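PDB 4ITA: succinate-semialdehyde dehydrogenase from Synechococcus sp., which probably oxidises succinic semialdehyde to succinate with NADP+ as hydride acceptor, as a member of the aldehyde dehydrogenase family. Local coordinates for residues Q121-N133 / V195-T207. Sequence-based numbering, arbitrary orientation.
Sequences QPLGILLAVMPWN and VIKDPRVKAATLT. With NDP (NADPH dihydro-nicotinamide-adenine-dinucleotide phosphate), chain C.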
ATOM      1  N   GLN A 121      13.678   7.688   1.408  1.00  6.31           N
ATOM      2  CA  GLN A 121      13.690   8.632   2.517  1.00  7.05           C
ATOM      3  C   GLN A 121      12.478   8.385   3.409  1.00  7.10           C
ATOM      4  O   GLN A 121      11.421   7.981   2.934  1.00  7.31           O
ATOM      5  CB  GLN A 121      13.671  10.057   1.972  1.00  8.05           C
ATOM      6  CG  GLN A 121      14.914  10.413   1.162  1.00  9.52           C
ATOM      7  CD  GLN A 121      14.939  11.876   0.783  1.00 10.91           C
ATOM      8  OE1 GLN A 121      13.958  12.409   0.272  1.00 11.95           O
ATOM      9  NE2 GLN A 121      16.047  12.546   1.073  1.00 13.89           N
ATOM     10  N   PRO A 122      12.616   8.617   4.715  1.00  6.36           N
ATOM     11  CA  PRO A 122      11.512   8.362   5.643  1.00  7.47           C
ATOM     12  C   PRO A 122      10.323   9.298   5.403  1.00  7.93           C
ATOM     13  O   PRO A 122      10.482  10.427   4.919  1.00  8.66           O
ATOM     14  CB  PRO A 122      12.147   8.635   7.008  1.00  6.69           C
ATOM     15  CG  PRO A 122      13.224   9.629   6.715  1.00  6.74           C
ATOM     16  CD  PRO A 122      13.792   9.167   5.399  1.00  6.57           C
ATOM     17  N   LEU A 123       9.134   8.825   5.740  1.00  7.12           N
ATOM     18  CA  LEU A 123       7.922   9.625   5.607  1.00  7.66           C
ATOM     19  C   LEU A 123       7.705  10.600   6.762  1.00  8.62           C
ATOM     20  O   LEU A 123       7.221  11.708   6.555  1.00  8.39           O
ATOM     21  CB  LEU A 123       6.697   8.720   5.472  1.00  8.51           C
ATOM     22  CG  LEU A 123       6.599   7.872   4.208  1.00  7.49           C
ATOM     23  CD1 LEU A 123       5.370   6.992   4.304  1.00  9.54           C
ATOM     24  CD2 LEU A 123       6.562   8.739   2.963  1.00 11.50           C
ATOM     25  N   GLY A 124       8.037  10.180   7.981  1.00  7.71           N
ATOM     26  CA  GLY A 124       7.747  10.977   9.161  1.00  7.44           C
ATOM     27  C   GLY A 124       7.182  10.107  10.268  1.00  6.72           C
ATOM     28  O   GLY A 124       7.674   9.010  10.519  1.00  7.51           O
ATOM     29  N   ILE A 125       6.138  10.596  10.929  1.00  5.34           N
ATOM     30  CA  ILE A 125       5.515   9.839  12.007  1.00  6.82           C
ATOM     31  C   ILE A 125       4.651   8.696  11.466  1.00  6.36           C
ATOM     32  O   ILE A 125       3.722   8.912  10.685  1.00  6.35           O
ATOM     33  CB  ILE A 125       4.619  10.729  12.890  1.00  6.97           C
ATOM     34  CG1 ILE A 125       5.383  11.931  13.455  1.00  7.25           C
ATOM     35  CG2 ILE A 125       4.010   9.910  14.013  1.00  8.75           C
ATOM     36  CD1 ILE A 125       4.467  12.939  14.161  1.00  9.49           C
ATOM     37  N   LEU A 126       4.957   7.488  11.924  1.00  6.53           N
ATOM     38  CA  LEU A 126       4.157   6.292  11.659  1.00  6.93           C
ATOM     39  C   LEU A 126       3.373   5.916  12.912  1.00  6.09           C
ATOM     40  O   LEU A 126       3.942   5.806  14.004  1.00  7.78           O
ATOM     41  CB  LEU A 126       5.078   5.125  11.273  1.00  7.88           C
ATOM     42  CG  LEU A 126       4.496   3.710  11.166  1.00  9.16           C
ATOM     43  CD1 LEU A 126       3.476   3.600  10.032  1.00 11.76           C
ATOM     44  CD2 LEU A 126       5.616   2.698  10.955  1.00 11.89           C
ATOM     45  N   LEU A 127       2.065   5.744  12.757  1.00  5.47           N
ATOM     46  CA  LEU A 127       1.227   5.163  13.797  1.00  5.73           C
ATOM     47  C   LEU A 127       1.212   3.655  13.647  1.00  5.40           C
ATOM     48  O   LEU A 127       0.981   3.139  12.555  1.00  7.09           O
ATOM     49  CB  LEU A 127      -0.209   5.680  13.690  1.00  7.00           C
ATOM     50  CG  LEU A 127      -1.281   4.871  14.439  1.00  6.77           C
ATOM     51  CD1 LEU A 127      -1.108   4.937  15.943  1.00  7.19           C
ATOM     52  CD2 LEU A 127      -2.659   5.370  14.055  1.00  8.15           C
ATOM     53  N   ALA A 128       1.441   2.951  14.751  1.00  6.21           N
ATOM     54  CA  ALA A 128       1.277   1.502  14.800  1.00  6.25           C
ATOM     55  C   ALA A 128       0.246   1.111  15.848  1.00  6.44           C
ATOM     56  O   ALA A 128       0.316   1.550  16.997  1.00  7.56           O
ATOM     57  CB  ALA A 128       2.581   0.841  15.101  1.00  8.17           C
ATOM     58  N   VAL A 129      -0.696   0.267  15.447  1.00  6.15           N
ATOM     59  CA  VAL A 129      -1.692  -0.299  16.349  1.00  7.38           C
ATOM     60  C   VAL A 129      -1.424  -1.795  16.429  1.00  6.40           C
ATOM     61  O   VAL A 129      -1.406  -2.486  15.403  1.00  7.19           O
ATOM     62  CB  VAL A 129      -3.124  -0.041  15.844  1.00  7.38           C
ATOM     63  CG1 VAL A 129      -4.147  -0.757  16.731  1.00  9.04           C
ATOM     64  CG2 VAL A 129      -3.404   1.453  15.797  1.00  8.60           C
ATOM     65  N   MET A 130      -1.190  -2.288  17.643  1.00  6.15           N
ATOM     66  CA  MET A 130      -0.681  -3.648  17.843  1.00  7.35           C
ATOM     67  C   MET A 130      -1.543  -4.469  18.801  1.00  8.17           C
ATOM     68  O   MET A 130      -2.249  -3.915  19.636  1.00  7.20           O
ATOM     69  CB  MET A 130       0.767  -3.595  18.342  1.00  8.68           C
ATOM     70  CG  MET A 130       1.750  -3.075  17.287  1.00  8.23           C
ATOM     71  SD  MET A 130       2.059  -4.193  15.874  1.00  7.45           S
ATOM     72  CE  MET A 130       1.944  -3.055  14.491  1.00 10.65           C
ATOM     73  N   PRO A 131      -1.491  -5.806  18.680  1.00  7.48           N
ATOM     74  CA  PRO A 131      -2.318  -6.690  19.505  1.00  9.35           C
ATOM     75  C   PRO A 131      -1.568  -7.313  20.687  1.00  7.81           C
ATOM     76  O   PRO A 131      -0.336  -7.291  20.739  1.00  8.01           O
ATOM     77  CB  PRO A 131      -2.709  -7.785  18.517  1.00  9.43           C
ATOM     78  CG  PRO A 131      -1.467  -7.957  17.724  1.00  9.48           C
ATOM     79  CD  PRO A 131      -0.875  -6.549  17.562  1.00  8.42           C
ATOM     80  N   TRP A 132      -2.316  -7.894  21.624  1.00  7.02           N
ATOM     81  CA  TRP A 132      -1.702  -8.459  22.814  1.00  7.62           C
ATOM     82  C   TRP A 132      -1.021  -9.809  22.589  1.00  6.47           C
ATOM     83  O   TRP A 132      -0.307 -10.267  23.468  1.00  7.55           O
ATOM     84  CB  TRP A 132      -2.714  -8.563  23.971  1.00  7.56           C
ATOM     85  CG  TRP A 132      -4.011  -9.222  23.585  1.00  7.42           C
ATOM     86  CD1 TRP A 132      -5.208  -8.599  23.380  1.00 11.21           C
ATOM     87  CD2 TRP A 132      -4.245 -10.624  23.351  1.00  7.98           C
ATOM     88  NE1 TRP A 132      -6.168  -9.515  23.038  1.00 13.93           N
ATOM     89  CE2 TRP A 132      -5.603 -10.761  23.006  1.00 10.63           C
ATOM     90  CE3 TRP A 132      -3.444 -11.766  23.410  1.00  7.55           C
ATOM     91  CZ2 TRP A 132      -6.177 -12.003  22.710  1.00 12.10           C
ATOM     92  CZ3 TRP A 132      -4.016 -13.002  23.099  1.00  7.93           C
ATOM     93  CH2 TRP A 132      -5.367 -13.105  22.757  1.00  9.98           C
ATOM     94  N   ASN A 133      -1.230 -10.464  21.447  1.00  6.94           N
ATOM     95  CA  ASN A 133      -0.797 -11.866  21.360  1.00  7.53           C
ATOM     96  C   ASN A 133       0.710 -12.091  21.273  1.00  7.43           C
ATOM     97  O   ASN A 133       1.217 -13.082  21.795  1.00  8.22           O
ATOM     98  CB  ASN A 133      -1.579 -12.666  20.306  1.00  8.79           C
ATOM     99  CG  ASN A 133      -1.237 -12.284  18.891  1.00 10.00           C
ATOM    100  OD1 ASN A 133      -0.882 -11.140  18.597  1.00 10.36           O
ATOM    101  ND2 ASN A 133      -1.348 -13.253  17.987  1.00  9.05           N
ATOM    102  N   VAL A 195      -5.282  10.421  16.144  1.00  6.24           N
ATOM    103  CA  VAL A 195      -3.922  10.213  15.667  1.00  6.63           C
ATOM    104  C   VAL A 195      -3.886  10.112  14.136  1.00  6.73           C
ATOM    105  O   VAL A 195      -3.099  10.793  13.479  1.00  6.77           O
ATOM    106  CB  VAL A 195      -3.285   8.990  16.326  1.00  5.57           C
ATOM    107  CG1 VAL A 195      -1.831   8.872  15.897  1.00  7.49           C
ATOM    108  CG2 VAL A 195      -3.357   9.118  17.842  1.00  7.99           C
ATOM    109  N   ILE A 196      -4.756   9.285  13.567  1.00  6.37           N
ATOM    110  CA  ILE A 196      -4.808   9.137  12.109  1.00  7.86           C
ATOM    111  C   ILE A 196      -5.112  10.458  11.398  1.00  7.25           C
ATOM    112  O   ILE A 196      -4.578  10.733  10.315  1.00  8.10           O
ATOM    113  CB  ILE A 196      -5.867   8.089  11.695  1.00  9.46           C
ATOM    114  CG1 ILE A 196      -5.501   6.711  12.244  1.00 10.58           C
ATOM    115  CG2 ILE A 196      -6.042   8.049  10.169  1.00 12.91           C
ATOM    116  CD1 ILE A 196      -6.619   5.700  12.139  1.00 12.47           C
ATOM    117  N   LYS A 197      -5.966  11.277  12.011  1.00  6.18           N
ATOM    118  CA  LYS A 197      -6.370  12.542  11.400  1.00  8.19           C
ATOM    119  C   LYS A 197      -5.370  13.672  11.617  1.00  7.16           C
ATOM    120  O   LYS A 197      -5.509  14.744  11.020  1.00  8.54           O
ATOM    121  CB  LYS A 197      -7.748  12.980  11.915  1.00  7.31           C
ATOM    122  CG  LYS A 197      -8.884  12.183  11.302  1.00  9.46           C
ATOM    123  CD  LYS A 197     -10.238  12.666  11.786  1.00 12.57           C
ATOM    124  CE  LYS A 197     -11.348  12.069  10.945  1.00 15.88           C
ATOM    125  NZ  LYS A 197     -12.688  12.466  11.459  1.00 18.68           N
ATOM    126  N   ASP A 198      -4.363  13.455  12.460  1.00  6.95           N
ATOM    127  CA  ASP A 198      -3.396  14.515  12.725  1.00  8.13           C
ATOM    128  C   ASP A 198      -2.513  14.708  11.497  1.00  8.54           C
ATOM    129  O   ASP A 198      -1.992  13.740  10.953  1.00  7.65           O
ATOM    130  CB  ASP A 198      -2.543  14.178  13.939  1.00  7.61           C
ATOM    131  CG  ASP A 198      -1.668  15.340  14.361  1.00 10.17           C
ATOM    132  OD1 ASP A 198      -0.595  15.533  13.756  1.00  9.72           O
ATOM    133  OD2 ASP A 198      -2.072  16.074  15.287  1.00 11.39           O
ATOM    134  N   PRO A 199      -2.336  15.964  11.055  1.00  8.30           N
ATOM    135  CA  PRO A 199      -1.587  16.188   9.810  1.00  9.32           C
ATOM    136  C   PRO A 199      -0.125  15.747   9.874  1.00  8.30           C
ATOM    137  O   PRO A 199       0.474  15.496   8.828  1.00  9.72           O
ATOM    138  CB  PRO A 199      -1.679  17.705   9.606  1.00 12.20           C
ATOM    139  CG  PRO A 199      -2.084  18.262  10.931  1.00 17.39           C
ATOM    140  CD  PRO A 199      -2.918  17.207  11.585  1.00 10.90           C
ATOM    141  N   ARG A 200       0.439  15.630  11.069  1.00  7.48           N
ATOM    142  CA  ARG A 200       1.832  15.214  11.209  1.00  8.53           C
ATOM    143  C   ARG A 200       2.015  13.702  11.061  1.00  7.43           C
ATOM    144  O   ARG A 200       3.120  13.218  10.795  1.00  7.77           O
ATOM    145  CB  ARG A 200       2.388  15.691  12.552  1.00  7.91           C
ATOM    146  CG  ARG A 200       2.392  17.217  12.676  1.00  8.52           C
ATOM    147  CD  ARG A 200       2.503  17.675  14.121  1.00  8.88           C
ATOM    148  NE  ARG A 200       1.267  17.413  14.857  1.00  7.67           N
ATOM    149  CZ  ARG A 200       0.921  18.042  15.974  1.00  7.94           C
ATOM    150  NH1 ARG A 200       1.706  18.981  16.481  1.00  9.10           N
ATOM    151  NH2 ARG A 200      -0.218  17.738  16.577  1.00  9.09           N
ATOM    152  N   VAL A 201       0.939  12.951  11.246  1.00  6.82           N
ATOM    153  CA  VAL A 201       0.995  11.502  11.119  1.00  6.87           C
ATOM    154  C   VAL A 201       0.864  11.140   9.640  1.00  6.91           C
ATOM    155  O   VAL A 201      -0.090  11.550   8.984  1.00  7.07           O
ATOM    156  CB  VAL A 201      -0.096  10.837  11.981  1.00  5.85           C
ATOM    157  CG1 VAL A 201      -0.154   9.339  11.729  1.00  7.22           C
ATOM    158  CG2 VAL A 201       0.168  11.124  13.453  1.00  8.02           C
ATOM    159  N   LYS A 202       1.842  10.405   9.105  1.00  5.92           N
ATOM    160  CA  LYS A 202       1.948  10.223   7.651  1.00  6.59           C
ATOM    161  C   LYS A 202       1.509   8.856   7.136  1.00  6.99           C
ATOM    162  O   LYS A 202       1.259   8.690   5.940  1.00  7.66           O
ATOM    163  CB  LYS A 202       3.376  10.528   7.178  1.00  6.80           C
ATOM    164  CG  LYS A 202       3.865  11.938   7.534  1.00  7.22           C
ATOM    165  CD  LYS A 202       2.921  13.041   7.046  1.00  8.32           C
ATOM    166  CE  LYS A 202       3.539  14.407   7.314  1.00  9.08           C
ATOM    167  NZ  LYS A 202       2.618  15.536   7.021  1.00 11.61           N
ATOM    168  N   ALA A 203       1.402   7.885   8.036  1.00  6.36           N
ATOM    169  CA  ALA A 203       1.137   6.514   7.644  1.00  6.35           C
ATOM    170  C   ALA A 203       0.686   5.741   8.864  1.00  6.61           C
ATOM    171  O   ALA A 203       0.930   6.159   9.991  1.00  6.81           O
ATOM    172  CB  ALA A 203       2.390   5.889   7.063  1.00  7.10           C
ATOM    173  N   ALA A 204       0.031   4.611   8.642  1.00  6.56           N
ATOM    174  CA  ALA A 204      -0.424   3.790   9.758  1.00  8.29           C
ATOM    175  C   ALA A 204      -0.358   2.311   9.431  1.00  9.49           C
ATOM    176  O   ALA A 204      -0.633   1.888   8.305  1.00  8.90           O
ATOM    177  CB  ALA A 204      -1.828   4.177  10.170  1.00  9.90           C
ATOM    178  N   THR A 205       0.009   1.526  10.433  1.00  8.17           N
ATOM    179  CA  THR A 205       0.079   0.083  10.309  1.00  9.04           C
ATOM    180  C   THR A 205      -0.704  -0.550  11.458  1.00  8.31           C
ATOM    181  O   THR A 205      -0.685  -0.054  12.596  1.00  8.27           O
ATOM    182  CB  THR A 205       1.551  -0.388  10.267  1.00 11.07           C
ATOM    183  OG1 THR A 205       1.607  -1.778   9.938  1.00 14.31           O
ATOM    184  CG2 THR A 205       2.269  -0.135  11.580  1.00 11.05           C
ATOM    185  N   LEU A 206      -1.434  -1.618  11.157  1.00  8.32           N
ATOM    186  CA  LEU A 206      -2.185  -2.313  12.194  1.00  7.47           C
ATOM    187  C   LEU A 206      -2.032  -3.810  12.054  1.00  7.81           C
ATOM    188  O   LEU A 206      -2.144  -4.360  10.952  1.00  8.65           O
ATOM    189  CB  LEU A 206      -3.671  -1.931  12.153  1.00  8.65           C
ATOM    190  CG  LEU A 206      -4.576  -2.544  13.227  1.00  7.18           C
ATOM    191  CD1 LEU A 206      -5.690  -1.581  13.632  1.00  8.91           C
ATOM    192  CD2 LEU A 206      -5.213  -3.870  12.767  1.00  8.78           C
ATOM    193  N   THR A 207      -1.772  -4.457  13.185  1.00  8.01           N
ATOM    194  CA  THR A 207      -1.855  -5.902  13.316  1.00  8.60           C
ATOM    195  C   THR A 207      -2.986  -6.178  14.300  1.00  7.85           C
ATOM    196  O   THR A 207      -3.019  -5.617  15.398  1.00  7.88           O
ATOM    197  CB  THR A 207      -0.523  -6.481  13.820  1.00  8.07           C
ATOM    198  OG1 THR A 207       0.505  -6.166  12.871  1.00 10.09           O
ATOM    199  CG2 THR A 207      -0.618  -7.993  13.984  1.00  9.47           C
TER
HETATM  200  PA  NDP C 501      -8.240  -6.479  18.148  1.00 11.54           P
HETATM  201  O1A NDP C 501      -8.384  -6.100  16.702  1.00 12.90           O
HETATM  202  O2A NDP C 501      -9.446  -6.475  19.046  1.00 17.30           O
HETATM  203  O5B NDP C 501      -7.153  -5.515  18.816  1.00 10.91           O
HETATM  204  C5B NDP C 501      -5.881  -5.261  18.206  1.00  9.11           C
HETATM  205  C4B NDP C 501      -5.461  -3.809  18.416  1.00  9.89           C
HETATM  206  O4B NDP C 501      -6.379  -2.958  17.725  1.00  8.49           O
HETATM  207  C3B NDP C 501      -5.519  -3.363  19.873  1.00  8.70           C
HETATM  208  O3B NDP C 501      -4.515  -2.361  20.087  1.00  8.56           O
HETATM  209  C2B NDP C 501      -6.892  -2.727  19.974  1.00  9.36           C
HETATM  210  O2B NDP C 501      -7.001  -1.768  21.017  1.00  9.57           O
HETATM  211  C1B NDP C 501      -6.942  -2.022  18.646  1.00  8.49           C
HETATM  212  N9A NDP C 501      -8.291  -1.723  18.145  1.00  9.76           N
HETATM  213  C8A NDP C 501      -9.407  -2.473  18.238  1.00 11.47           C
HETATM  214  N7A NDP C 501     -10.437  -1.858  17.610  1.00 13.11           N
HETATM  215  C5A NDP C 501      -9.966  -0.713  17.090  1.00 10.37           C
HETATM  216  C6A NDP C 501     -10.502   0.413  16.309  1.00 12.47           C
HETATM  217  N6A NDP C 501     -11.799   0.421  15.942  1.00 15.31           N
HETATM  218  N1A NDP C 501      -9.654   1.408  15.987  1.00 13.85           N
HETATM  219  C2A NDP C 501      -8.362   1.406  16.342  1.00 14.43           C
HETATM  220  N3A NDP C 501      -7.803   0.419  17.059  1.00 13.42           N
HETATM  221  C4A NDP C 501      -8.552  -0.635  17.444  1.00 10.27           C
HETATM  222  O3  NDP C 501      -7.506  -7.929  18.088  1.00 16.81           O
HETATM  223  PN  NDP C 501      -7.579  -9.258  19.018  1.00 16.05           P
HETATM  224  O1N NDP C 501      -8.996  -9.562  19.451  1.00 19.23           O
HETATM  225  O2N NDP C 501      -6.475  -9.150  20.034  1.00 19.31           O
HETATM  226  O5D NDP C 501      -7.158 -10.387  17.949  1.00 16.39           O
HETATM  227  C5D NDP C 501      -5.850 -10.403  17.394  1.00 14.54           C
HETATM  228  C4D NDP C 501      -5.938 -10.530  15.884  1.00 12.99           C
HETATM  229  O4D NDP C 501      -4.688 -10.146  15.292  1.00 13.19           O
HETATM  230  C3D NDP C 501      -6.200 -11.950  15.422  1.00 12.30           C
HETATM  231  O3D NDP C 501      -7.158 -11.953  14.357  1.00 12.33           O
HETATM  232  C2D NDP C 501      -4.818 -12.382  14.971  1.00 11.87           C
HETATM  233  O2D NDP C 501      -4.907 -13.470  14.050  1.00 12.79           O
HETATM  234  C1D NDP C 501      -4.297 -11.117  14.318  1.00 10.56           C
HETATM  235  N1N NDP C 501      -2.837 -11.189  14.176  1.00 12.20           N
HETATM  236  C2N NDP C 501      -2.252 -10.860  13.012  1.00 12.43           C
HETATM  237  C3N NDP C 501      -0.983 -11.350  12.708  1.00 13.68           C
HETATM  238  C7N NDP C 501      -0.284 -10.980  11.433  1.00 12.43           C
HETATM  239  O7N NDP C 501       0.898 -10.648  11.492  1.00 12.47           O
HETATM  240  N7N NDP C 501      -0.945 -11.024  10.280  1.00 12.10           N
HETATM  241  C4N NDP C 501      -0.267 -12.288  13.651  1.00 14.91           C
HETATM  242  C5N NDP C 501      -0.796 -12.126  14.999  1.00 15.91           C
HETATM  243  C6N NDP C 501      -2.061 -11.584  15.207  1.00 14.56           C
HETATM  244  P2B NDP C 501      -7.719  -2.117  22.411  1.00  8.47           P
HETATM  245  O1X NDP C 501      -7.605  -0.818  23.155  1.00  9.39           O
HETATM  246  O2X NDP C 501      -9.146  -2.488  22.085  1.00 10.84           O
HETATM  247  O3X NDP C 501      -6.956  -3.228  23.068  1.00  9.39           O
HETATM  248  O   HOH W   1       5.699  13.557  10.223  1.00  8.36           O
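Leu123 meets Lys202 where the two segments first converge: its carbonyl O lies 3.5 Å from Lys202 CG, while Lys202 bends at chi2 (-54°) and turns its NZ back to bond Pro199 O. At Ile125 one water joins the backbones, accepting from Ile125 N and donating to Arg200 O. The Ile125 side chain runs alongside that of Arg200; the guanidinium beyond grips the Asp198 carboxylate side-on through NE and NH2. From here strands 125-129 and 201-207 run parallel, 19° apart, and five nearly straight bonds alternate between them: Lys202 N to Ile125 O, Leu127 N to Ala203 O, Thr205 N to Leu127 O, Val129 N to Thr205 O and Thr207 N to Val129 O (3.0 Å).

Side chains sort onto two faces. Leu126 and Ala128 share one with Ala203 and Thr205; Ala128 CB touches Thr205 CG2 at 3.7 Å. On the other, Leu127 carries CG anti to its N (chi1 163°), which puts CD2 3.6 Å from Ile196 CG1 of the preceding helix, and Val129 CG1 packs on Leu206 CD1. Met130 folds its SD and CE over Thr207, and its carbonyl O accepts from NDP O3B (2.8 Å). Pro131 sets CD 3.2 Å from Thr207 O, and Thr207 CG2 lies over the face of the nicotinamide ring, 3.4 Å from NDP C2N. Asn133 ND2 comes to the edge of that ring, 3.2 Å from NDP C5N, and also bonds Gln262 O. Replacing Asn133 by alanine would probably cost Gln262 O this donor and open a gap at the C5N-C6N edge.

Parallel strands whose C-terminal ends border the dinucleotide, from ribose to nicotinamide, are characteristic of the Rossmann-type cofactor domain of aldehyde dehydrogenases.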